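Local structure of transposon Tn7 transposition protein TnsA (Escherichia coli, 1T0F) at residues Lys103-Arg108 with Asp142-Glu147; Glu147-Glu152 with Ile161-Phe166; Pro90-Gln95 with Arg153-Gln158. The protein works with TnsB as the Tn7 transposase, cutting the 5' DNA strands at the transposon ends as a metal-dependent, restriction-enzyme-like endonuclease. One frame throughout, in Å; residues are numbered along the deposited sequence.

Interaction 1: Lys103-Arg108 with Asp142-Glu147; sequences KHPVIR and DERTLE. With MLA (malonic acid), chain F.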
loop_
_atom_site.group_PDB
_atom_site.type_symbol
_atom_site.label_atom_id
_atom_site.label_comp_id
_atom_site.label_asym_id
_atom_site.label_seq_id
_atom_site.Cartn_x
_atom_site.Cartn_y
_atom_site.Cartn_z
ATOM N N LYS A 103 5.913 8.631 -24.468
ATOM C CA LYS A 103 5.531 7.361 -25.073
ATOM C C LYS A 103 4.714 6.593 -24.035
ATOM O O LYS A 103 5.198 6.323 -22.936
ATOM C CB LYS A 103 6.776 6.547 -25.442
ATOM C CG LYS A 103 6.483 5.137 -25.951
ATOM C CD LYS A 103 6.351 5.080 -27.475
ATOM C CE LYS A 103 5.233 5.961 -27.998
ATOM N NZ LYS A 103 5.125 5.883 -29.487
ATOM N N HIS A 104 3.478 6.247 -24.371
ATOM C CA HIS A 104 2.641 5.511 -23.430
ATOM C C HIS A 104 3.259 4.146 -23.108
ATOM O O HIS A 104 3.850 3.504 -23.982
ATOM C CB HIS A 104 1.243 5.304 -24.016
ATOM C CG HIS A 104 0.284 4.661 -23.064
ATOM N ND1 HIS A 104 -0.679 5.375 -22.384
ATOM C CD2 HIS A 104 0.153 3.377 -22.660
ATOM C CE1 HIS A 104 -1.361 4.556 -21.603
ATOM N NE2 HIS A 104 -0.876 3.338 -21.751
ATOM N N PRO A 105 3.152 3.697 -21.841
ATOM C CA PRO A 105 3.694 2.404 -21.415
ATOM C C PRO A 105 3.272 1.293 -22.373
ATOM O O PRO A 105 2.089 1.142 -22.692
ATOM C CB PRO A 105 3.098 2.230 -20.023
ATOM C CG PRO A 105 3.149 3.640 -19.497
ATOM C CD PRO A 105 2.641 4.455 -20.678
ATOM N N VAL A 106 4.245 0.517 -22.830
ATOM C CA VAL A 106 3.963 -0.558 -23.771
ATOM C C VAL A 106 4.980 -1.685 -23.632
ATOM O O VAL A 106 6.157 -1.441 -23.355
ATOM C CB VAL A 106 3.984 -0.011 -25.229
ATOM C CG1 VAL A 106 5.314 0.678 -25.506
ATOM C CG2 VAL A 106 3.758 -1.148 -26.234
ATOM N N ILE A 107 4.508 -2.915 -23.799
ATOM C CA ILE A 107 5.361 -4.096 -23.729
ATOM C C ILE A 107 5.053 -4.953 -24.955
ATOM O O ILE A 107 3.907 -5.335 -25.178
ATOM C CB ILE A 107 5.081 -4.932 -22.468
ATOM C CG1 ILE A 107 5.404 -4.118 -21.211
ATOM C CG2 ILE A 107 5.912 -6.205 -22.498
ATOM C CD1 ILE A 107 6.864 -3.800 -21.050
ATOM N N ARG A 108 6.084 -5.243 -25.745
ATOM C CA ARG A 108 5.932 -6.046 -26.956
ATOM C C ARG A 108 4.792 -5.542 -27.827
ATOM O O ARG A 108 3.938 -6.315 -28.253
ATOM C CB ARG A 108 5.701 -7.516 -26.603
ATOM C CG ARG A 108 6.764 -8.099 -25.693
ATOM C CD ARG A 108 6.848 -9.609 -25.842
ATOM N NE ARG A 108 7.552 -9.981 -27.067
ATOM C CZ ARG A 108 7.103 -10.858 -27.958
ATOM N NH1 ARG A 108 5.936 -11.464 -27.767
ATOM N NH2 ARG A 108 7.824 -11.128 -29.042
ATOM N N ASP A 142 15.299 8.018 -12.138
ATOM C CA ASP A 142 15.144 7.361 -13.438
ATOM C C ASP A 142 14.202 8.133 -14.368
ATOM O O ASP A 142 13.040 8.382 -14.038
ATOM C CB ASP A 142 14.638 5.931 -13.235
ATOM C CG ASP A 142 14.606 5.135 -14.522
ATOM O OD1 ASP A 142 15.691 4.770 -15.024
ATOM O OD2 ASP A 142 13.496 4.883 -15.038
ATOM N N GLU A 143 14.703 8.503 -15.542
ATOM C CA GLU A 143 13.910 9.267 -16.496
ATOM C C GLU A 143 12.593 8.614 -16.922
ATOM O O GLU A 143 11.558 9.279 -16.950
ATOM C CB GLU A 143 14.776 9.610 -17.717
ATOM C CG GLU A 143 15.993 10.451 -17.328
ATOM C CD GLU A 143 17.006 10.602 -18.449
ATOM O OE1 GLU A 143 17.368 9.578 -19.059
ATOM O OE2 GLU A 143 17.449 11.743 -18.708
ATOM N N ARG A 144 12.611 7.325 -17.242
ATOM C CA ARG A 144 11.372 6.663 -17.650
ATOM C C ARG A 144 10.383 6.589 -16.480
ATOM O O ARG A 144 9.176 6.740 -16.668
ATOM C CB ARG A 144 11.659 5.256 -18.179
ATOM C CG ARG A 144 10.409 4.504 -18.634
ATOM C CD ARG A 144 9.601 5.337 -19.630
ATOM N NE ARG A 144 8.492 4.583 -20.214
ATOM C CZ ARG A 144 7.582 5.108 -21.030
ATOM N NH1 ARG A 144 7.641 6.392 -21.360
ATOM N NH2 ARG A 144 6.618 4.345 -21.533
ATOM N N THR A 145 10.895 6.363 -15.274
ATOM C CA THR A 145 10.025 6.299 -14.098
ATOM C C THR A 145 9.337 7.646 -13.957
ATOM O O THR A 145 8.130 7.708 -13.714
ATOM C CB THR A 145 10.817 5.989 -12.819
ATOM O OG1 THR A 145 11.360 4.671 -12.913
ATOM C CG2 THR A 145 9.914 6.073 -11.581
ATOM N N LEU A 146 10.105 8.721 -14.126
ATOM C CA LEU A 146 9.572 10.076 -14.037
ATOM C C LEU A 146 8.539 10.339 -15.137
ATOM O O LEU A 146 7.548 11.034 -14.906
ATOM C CB LEU A 146 10.703 11.114 -14.125
ATOM C CG LEU A 146 11.668 11.203 -12.930
ATOM C CD1 LEU A 146 12.760 12.226 -13.227
ATOM C CD2 LEU A 146 10.904 11.610 -11.657
ATOM N N GLU A 147 8.757 9.796 -16.333
ATOM C CA GLU A 147 7.778 10.005 -17.409
ATOM C C GLU A 147 6.451 9.344 -17.044
ATOM O O GLU A 147 5.384 9.926 -17.239
ATOM C CB GLU A 147 8.256 9.407 -18.741
ATOM C CG GLU A 147 9.470 10.062 -19.357
ATOM C CD GLU A 147 9.768 9.500 -20.739
ATOM O OE1 GLU A 147 9.739 8.264 -20.896
ATOM O OE2 GLU A 147 10.029 10.293 -21.665
HETATM C C1 MLA F . 7.379 1.064 -20.369
HETATM O O1A MLA F . 8.064 1.831 -19.770
HETATM O O1B MLA F . 6.770 1.388 -21.519
HETATM C C2 MLA F . 7.074 -0.375 -19.956
HETATM C C3 MLA F . 7.983 -0.977 -18.897
HETATM O O3A MLA F . 9.044 -1.481 -19.104
HETATM O O3B MLA F . 7.461 -0.875 -17.655
HETATM O O HOH W 1 8.730 8.614 -23.755
#

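Interaction 2: Glu147-Glu152 with Ile161-Phe166; sequences EKLELE and IPWFIF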
loop_
_atom_site.group_PDB
_atom_site.type_symbol
_atom_site.label_atom_id
_atom_site.label_comp_id
_atom_site.label_asym_id
_atom_site.label_seq_id
_atom_site.Cartn_x
_atom_site.Cartn_y
_atom_site.Cartn_z
ATOM N N GLU A 147 8.757 9.796 -16.333
ATOM C CA GLU A 147 7.778 10.005 -17.409
ATOM C C GLU A 147 6.451 9.344 -17.044
ATOM O O GLU A 147 5.384 9.926 -17.239
ATOM C CB GLU A 147 8.256 9.407 -18.741
ATOM C CG GLU A 147 9.470 10.062 -19.357
ATOM C CD GLU A 147 9.768 9.500 -20.739
ATOM O OE1 GLU A 147 9.739 8.264 -20.896
ATOM O OE2 GLU A 147 10.029 10.293 -21.665
ATOM N N LYS A 148 6.519 8.124 -16.526
ATOM C CA LYS A 148 5.302 7.410 -16.163
ATOM C C LYS A 148 4.605 8.075 -14.982
ATOM O O LYS A 148 3.377 8.079 -14.897
ATOM C CB LYS A 148 5.612 5.945 -15.867
ATOM C CG LYS A 148 5.941 5.156 -17.139
ATOM C CD LYS A 148 6.044 3.666 -16.887
ATOM C CE LYS A 148 7.280 3.313 -16.080
ATOM N NZ LYS A 148 7.307 1.856 -15.759
ATOM N N LEU A 149 5.388 8.648 -14.080
ATOM C CA LEU A 149 4.809 9.345 -12.938
ATOM C C LEU A 149 4.113 10.610 -13.431
ATOM O O LEU A 149 3.074 10.991 -12.902
ATOM C CB LEU A 149 5.892 9.695 -11.916
ATOM C CG LEU A 149 6.449 8.532 -11.096
ATOM C CD1 LEU A 149 7.668 9.004 -10.293
ATOM C CD2 LEU A 149 5.359 7.992 -10.155
ATOM N N GLU A 150 4.674 11.267 -14.450
ATOM C CA GLU A 150 4.045 12.480 -14.979
ATOM C C GLU A 150 2.696 12.133 -15.620
ATOM O O GLU A 150 1.721 12.879 -15.488
ATOM C CB GLU A 150 4.967 13.164 -15.999
ATOM C CG GLU A 150 4.399 14.408 -16.672
ATOM C CD GLU A 150 3.996 15.510 -15.701
ATOM O OE1 GLU A 150 4.406 15.469 -14.514
ATOM O OE2 GLU A 150 3.277 16.434 -16.138
ATOM N N LEU A 151 2.636 11.006 -16.323
ATOM C CA LEU A 151 1.370 10.592 -16.942
ATOM C C LEU A 151 0.320 10.410 -15.848
ATOM O O LEU A 151 -0.818 10.882 -15.957
ATOM C CB LEU A 151 1.535 9.261 -17.677
ATOM C CG LEU A 151 2.375 9.248 -18.956
ATOM C CD1 LEU A 151 2.421 7.824 -19.506
ATOM C CD2 LEU A 151 1.772 10.211 -19.984
ATOM N N GLU A 152 0.721 9.701 -14.799
ATOM C CA GLU A 152 -0.152 9.422 -13.664
ATOM C C GLU A 152 -0.564 10.720 -12.969
ATOM O O GLU A 152 -1.727 10.893 -12.591
ATOM C CB GLU A 152 0.578 8.502 -12.679
ATOM C CG GLU A 152 -0.293 7.987 -11.546
ATOM C CD GLU A 152 0.449 7.041 -10.616
ATOM O OE1 GLU A 152 1.653 6.777 -10.847
ATOM O OE2 GLU A 152 -0.180 6.559 -9.651
ATOM N N ILE A 161 -8.428 14.927 -8.253
ATOM C CA ILE A 161 -8.208 14.127 -7.057
ATOM C C ILE A 161 -6.737 14.254 -6.660
ATOM O O ILE A 161 -5.847 14.002 -7.470
ATOM C CB ILE A 161 -8.543 12.643 -7.314
ATOM C CG1 ILE A 161 -10.055 12.492 -7.546
ATOM C CG2 ILE A 161 -8.075 11.785 -6.140
ATOM C CD1 ILE A 161 -10.483 11.091 -7.916
ATOM N N PRO A 162 -6.466 14.650 -5.403
ATOM C CA PRO A 162 -5.083 14.801 -4.933
ATOM C C PRO A 162 -4.283 13.517 -5.124
ATOM O O PRO A 162 -4.761 12.421 -4.821
ATOM C CB PRO A 162 -5.249 15.149 -3.451
ATOM C CG PRO A 162 -6.589 15.833 -3.409
ATOM C CD PRO A 162 -7.424 14.965 -4.329
ATOM N N TRP A 163 -3.060 13.660 -5.618
ATOM C CA TRP A 163 -2.188 12.514 -5.864
ATOM C C TRP A 163 -0.821 12.807 -5.274
ATOM O O TRP A 163 -0.307 13.922 -5.423
ATOM C CB TRP A 163 -2.055 12.285 -7.373
ATOM C CG TRP A 163 -1.075 11.226 -7.760
ATOM C CD1 TRP A 163 -1.282 9.879 -7.776
ATOM C CD2 TRP A 163 0.258 11.434 -8.240
ATOM N NE1 TRP A 163 -0.161 9.232 -8.246
ATOM C CE2 TRP A 163 0.799 10.166 -8.537
ATOM C CE3 TRP A 163 1.048 12.574 -8.448
ATOM C CZ2 TRP A 163 2.095 10.005 -9.036
ATOM C CZ3 TRP A 163 2.340 12.412 -8.942
ATOM C CH2 TRP A 163 2.847 11.137 -9.230
ATOM N N PHE A 164 -0.237 11.807 -4.614
ATOM C CA PHE A 164 1.069 11.938 -3.980
ATOM C C PHE A 164 1.938 10.721 -4.222
ATOM O O PHE A 164 1.446 9.625 -4.508
ATOM C CB PHE A 164 0.915 12.075 -2.460
ATOM C CG PHE A 164 0.007 13.179 -2.043
ATOM C CD1 PHE A 164 0.487 14.475 -1.907
ATOM C CD2 PHE A 164 -1.345 12.930 -1.816
ATOM C CE1 PHE A 164 -0.367 15.515 -1.553
ATOM C CE2 PHE A 164 -2.212 13.960 -1.463
ATOM C CZ PHE A 164 -1.724 15.255 -1.331
ATOM N N ILE A 165 3.239 10.917 -4.068
ATOM C CA ILE A 165 4.192 9.835 -4.189
ATOM C C ILE A 165 4.700 9.529 -2.777
ATOM O O ILE A 165 4.953 10.437 -1.999
ATOM C CB ILE A 165 5.389 10.237 -5.065
ATOM C CG1 ILE A 165 4.924 10.444 -6.507
ATOM C CG2 ILE A 165 6.475 9.172 -4.977
ATOM C CD1 ILE A 165 5.955 11.146 -7.365
ATOM N N PHE A 166 4.815 8.251 -2.454
ATOM C CA PHE A 166 5.320 7.811 -1.154
ATOM C C PHE A 166 6.534 6.929 -1.390
ATOM O O PHE A 166 6.483 6.021 -2.217
ATOM C CB PHE A 166 4.267 6.977 -0.409
ATOM C CG PHE A 166 3.544 7.725 0.672
ATOM C CD1 PHE A 166 2.472 8.562 0.364
ATOM C CD2 PHE A 166 3.939 7.596 2.000
ATOM C CE1 PHE A 166 1.799 9.266 1.375
ATOM C CE2 PHE A 166 3.284 8.289 3.013
ATOM C CZ PHE A 166 2.208 9.129 2.700
#

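Interaction 3: Pro90-Gln95 with Arg153-Gln158; sequences PSDTRQ and RRYWQQ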
loop_
_atom_site.group_PDB
_atom_site.type_symbol
_atom_site.label_atom_id
_atom_site.label_comp_id
_atom_site.label_asym_id
_atom_site.label_seq_id
_atom_site.Cartn_x
_atom_site.Cartn_y
_atom_site.Cartn_z
ATOM N N PRO A 90 -7.476 3.509 -19.896
ATOM C CA PRO A 90 -6.574 3.540 -21.053
ATOM C C PRO A 90 -6.815 4.676 -22.045
ATOM O O PRO A 90 -5.868 5.312 -22.506
ATOM C CB PRO A 90 -6.777 2.161 -21.678
ATOM C CG PRO A 90 -7.038 1.303 -20.495
ATOM C CD PRO A 90 -8.010 2.151 -19.694
ATOM N N SER A 91 -8.074 4.943 -22.377
ATOM C CA SER A 91 -8.363 6.016 -23.321
ATOM C C SER A 91 -7.873 7.357 -22.780
ATOM O O SER A 91 -7.430 8.216 -23.546
ATOM C CB SER A 91 -9.864 6.074 -23.641
ATOM O OG SER A 91 -10.653 6.297 -22.485
ATOM N N ASP A 92 -7.941 7.539 -21.462
ATOM C CA ASP A 92 -7.469 8.783 -20.861
ATOM C C ASP A 92 -5.942 8.833 -20.846
ATOM O O ASP A 92 -5.360 9.837 -21.232
ATOM C CB ASP A 92 -7.981 8.953 -19.420
ATOM C CG ASP A 92 -9.438 9.395 -19.355
ATOM O OD1 ASP A 92 -9.855 10.227 -20.192
ATOM O OD2 ASP A 92 -10.161 8.924 -18.453
ATOM N N THR A 93 -5.286 7.762 -20.403
ATOM C CA THR A 93 -3.824 7.794 -20.366
ATOM C C THR A 93 -3.245 7.858 -21.785
ATOM O O THR A 93 -2.185 8.437 -22.008
ATOM C CB THR A 93 -3.232 6.591 -19.590
ATOM O OG1 THR A 93 -3.597 5.360 -20.221
ATOM C CG2 THR A 93 -3.755 6.589 -18.144
ATOM N N ARG A 94 -3.958 7.275 -22.742
ATOM C CA ARG A 94 -3.519 7.307 -24.136
ATOM C C ARG A 94 -3.447 8.759 -24.606
ATOM O O ARG A 94 -2.448 9.192 -25.184
ATOM C CB ARG A 94 -4.505 6.523 -25.009
ATOM C CG ARG A 94 -4.325 6.723 -26.506
ATOM C CD ARG A 94 -3.087 6.013 -27.024
ATOM N NE ARG A 94 -2.785 6.385 -28.407
ATOM C CZ ARG A 94 -1.729 5.951 -29.088
ATOM N NH1 ARG A 94 -0.863 5.121 -28.521
ATOM N NH2 ARG A 94 -1.534 6.359 -30.335
ATOM N N GLN A 95 -4.508 9.515 -24.342
ATOM C CA GLN A 95 -4.573 10.917 -24.744
ATOM C C GLN A 95 -3.579 11.783 -23.979
ATOM O O GLN A 95 -3.002 12.710 -24.540
ATOM C CB GLN A 95 -5.991 11.463 -24.540
ATOM C CG GLN A 95 -6.207 12.872 -25.087
ATOM C CD GLN A 95 -5.962 12.961 -26.590
ATOM O OE1 GLN A 95 -6.563 12.223 -27.373
ATOM N NE2 GLN A 95 -5.077 13.868 -26.997
ATOM N N ARG A 153 0.393 11.629 -12.799
ATOM C CA ARG A 153 0.104 12.903 -12.149
ATOM C C ARG A 153 -0.974 13.649 -12.921
ATOM O O ARG A 153 -1.955 14.119 -12.339
ATOM C CB ARG A 153 1.365 13.764 -12.067
ATOM C CG ARG A 153 1.161 15.075 -11.309
ATOM C CD ARG A 153 2.368 15.998 -11.482
ATOM N NE ARG A 153 2.428 16.592 -12.819
ATOM C CZ ARG A 153 1.658 17.596 -13.231
ATOM N NH1 ARG A 153 0.758 18.137 -12.415
ATOM N NH2 ARG A 153 1.779 18.058 -14.467
ATOM N N ARG A 154 -0.794 13.754 -14.235
ATOM C CA ARG A 154 -1.760 14.447 -15.081
ATOM C C ARG A 154 -3.134 13.795 -15.037
ATOM O O ARG A 154 -4.154 14.486 -15.054
ATOM C CB ARG A 154 -1.257 14.494 -16.530
ATOM C CG ARG A 154 -0.024 15.354 -16.700
ATOM C CD ARG A 154 0.370 15.479 -18.168
ATOM N NE ARG A 154 1.541 16.336 -18.331
ATOM C CZ ARG A 154 1.631 17.314 -19.226
ATOM N NH1 ARG A 154 0.617 17.562 -20.044
ATOM N NH2 ARG A 154 2.730 18.054 -19.297
ATOM N N TYR A 155 -3.155 12.470 -14.978
ATOM C CA TYR A 155 -4.407 11.721 -14.927
ATOM C C TYR A 155 -5.248 12.166 -13.735
ATOM O O TYR A 155 -6.406 12.565 -13.881
ATOM C CB TYR A 155 -4.122 10.223 -14.792
ATOM C CG TYR A 155 -5.367 9.357 -14.790
ATOM C CD1 TYR A 155 -5.949 8.938 -15.989
ATOM C CD2 TYR A 155 -5.968 8.961 -13.592
ATOM C CE1 TYR A 155 -7.091 8.145 -15.997
ATOM C CE2 TYR A 155 -7.119 8.169 -13.591
ATOM C CZ TYR A 155 -7.669 7.765 -14.804
ATOM O OH TYR A 155 -8.785 6.965 -14.833
ATOM N N TRP A 156 -4.668 12.081 -12.545
ATOM C CA TRP A 156 -5.407 12.480 -11.352
ATOM C C TRP A 156 -5.678 13.983 -11.293
ATOM O O TRP A 156 -6.703 14.411 -10.751
ATOM C CB TRP A 156 -4.668 11.990 -10.110
ATOM C CG TRP A 156 -4.694 10.505 -10.029
ATOM C CD1 TRP A 156 -3.646 9.654 -10.197
ATOM C CD2 TRP A 156 -5.848 9.685 -9.811
ATOM N NE1 TRP A 156 -4.071 8.350 -10.098
ATOM C CE2 TRP A 156 -5.420 8.341 -9.864
ATOM C CE3 TRP A 156 -7.204 9.957 -9.582
ATOM C CZ2 TRP A 156 -6.296 7.270 -9.694
ATOM C CZ3 TRP A 156 -8.075 8.890 -9.414
ATOM C CH2 TRP A 156 -7.617 7.562 -9.471
ATOM N N GLN A 157 -4.782 14.792 -11.850
ATOM C CA GLN A 157 -5.023 16.231 -11.853
ATOM C C GLN A 157 -6.289 16.493 -12.662
ATOM O O GLN A 157 -7.119 17.332 -12.299
ATOM C CB GLN A 157 -3.851 16.985 -12.479
ATOM C CG GLN A 157 -4.183 18.437 -12.780
ATOM C CD GLN A 157 -3.030 19.187 -13.399
ATOM O OE1 GLN A 157 -2.062 19.529 -12.721
ATOM N NE2 GLN A 157 -3.123 19.443 -14.697
ATOM N N GLN A 158 -6.427 15.755 -13.757
ATOM C CA GLN A 158 -7.586 15.856 -14.642
ATOM C C GLN A 158 -8.860 15.498 -13.866
ATOM O O GLN A 158 -9.901 16.128 -14.044
ATOM C CB GLN A 158 -7.395 14.890 -15.811
ATOM C CG GLN A 158 -8.249 15.150 -17.032
ATOM C CD GLN A 158 -7.872 14.226 -18.180
ATOM O OE1 GLN A 158 -8.329 13.083 -18.252
ATOM N NE2 GLN A 158 -7.012 14.712 -19.071
#

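Interaction 1: Lys103-Arg108 with Asp142-Glu147
Arg144 reaches from the first turn of helix 143-159 to the backbone of Lys103-Arg108, and most of its side chain finds a partner on the way. CB leaves alongside the loop, with CG anti to the backbone N (chi1 -180°); a single bend at chi2 and an extended run beyond it bring the tip over. CG and CD pass malonate O1A, and NE gives that oxygen an almost straight bond of 2.8 Å. At the far end NH1 and NH2 grip one acceptor end-on, in the guanidinium plane: Lys103 O, at 2.9 and 2.8 Å. NH1 lies in the carbonyl plane on a lone pair, while NH2 stands above that plane. Malonate, probably from the crystallisation liquor, shows that this corner can hold an anion: its O1B accepts from both Arg144 NH2 and Val106 N. The loop belongs to residues 93-111, probably a DNA-binding helix-turn-helix by comparison with relatives, so an anion here is consistent with a place for a DNA phosphate. A methionine in place of Arg144 would probably leave Lys103 O without its two donors and the malonate carboxylate without its charged mate. One turn on, Glu147 OE1 holds Arg144 NH1 in a salt bridge of 2.8 Å, which fixes the guanidinium from the helix side. Pro105 CG lies 4.1 Å from Arg144 NH2, and Ile107 CD1 rests 3.6 Å from malonate C2.

Interaction 2: Glu147-Glu152 with Ile161-Phe166
Glu152 and Trp163 meet across the gap between helix 147-152 and strand 163-166, the carboxylate and indole planes turned 55° apart. Both side chains start with CG anti to their backbone N (chi1 -172° for Glu152), and the glutamate continues fully extended, so that its end arrives at the pyrrole edge of the indole. There Trp163 NE1 makes a weak hydrogen bond of 3.0 Å to Glu152 OE2. The same oxygen is also hydrogen-bonded to Thr116 OG1, its strongest partner, and to NE2 of Gln133, a magnesium-binding residue. This is consistent with a second-shell place for Glu152; a negative charge there would probably be spread over these donors. Helix and strand are the last two elements of a beta-alpha-beta crossover that begins with strand 129-134 in the restriction-enzyme-like core, and their short axes run at 150°. One turn earlier on the helix, Leu149 splits its two methyls between two partners. CD2 abuts the benzo edge of Trp163 in the ring plane, 4.0 Å from CZ2, while CD1 packs 4.0 Å from Ile165 CD1. The isoleucine brings that methyl across with CG1 anti to the carbonyl carbon and the chain extended beyond, crossing the leucine at about a right angle.

Interaction 3: Pro90-Gln95 with Arg153-Gln158
Helix 90-100 forms the start of a probable DNA-binding helix-turn-helix spanning 93-111, and its first turns rest against the C-terminal half of helix 143-159. The two short helical segments cross at 117° with their axes 10.0 Å apart, and the backbones come nearest at Thr93 and Tyr155, whose CA atoms are 6.7 Å from each other. Tyr155 fills the gap. Its CG is anti to the backbone N (chi1 -178°), which sends the ring out from its own helix with the CD1-CE1 edge toward the other. Asp92 CB meets that edge near the ring plane, 3.6 Å from CE1, so the aspartate touches the ring mainly through its CB methylene. Thr93 adds its methyl: CG2 lies 3.9 Å from Tyr155 CD1, coming in obliquely. The polar ends look to other partners. Tyr155 OH accepts a hydrogen bond from Leu89 N, just before helix 90-100, which pins the ring at its far end, and Asp92 OD2 forms a salt bridge with Lys159, a residue that also makes a cation-pi contact with the tyrosine ring. At the exposed border of the contact, Gln158 extends toward Asp92, its OE1 3.8 Å from Asp92 OD1 and the amide turned 75° from the carboxylate. Leu88 and Ile96 pack around Tyr155, while on the next residue Trp156 meets Trp163, so this part of helix 143-159 lies between helix 90-100 and strand 163-166, the outermost strand of this chain's mixed sheet.

Overall arrangement
All three contacts use helix 143-159, taken in order from its N-terminal turns to its C-terminal half. Interaction 2 is the buried one, facing the sheet, where leucine and isoleucine packing lies beside a buried carboxylate held by polar donors. Interactions 1 and 3 lie nearer the surface and join the helix to the later loop (103-108) and the start (90-95) of the probable DNA-binding region: the first is polar and charged, built round a guanidinium and a bound anion, the third mostly carbon against an aromatic edge. They also touch one another. Pro105 packs on Leu151 and Lys148, linking interactions 1 and 2, while Trp156 and Arg153 lie against Trp163, linking interactions 2 and 3.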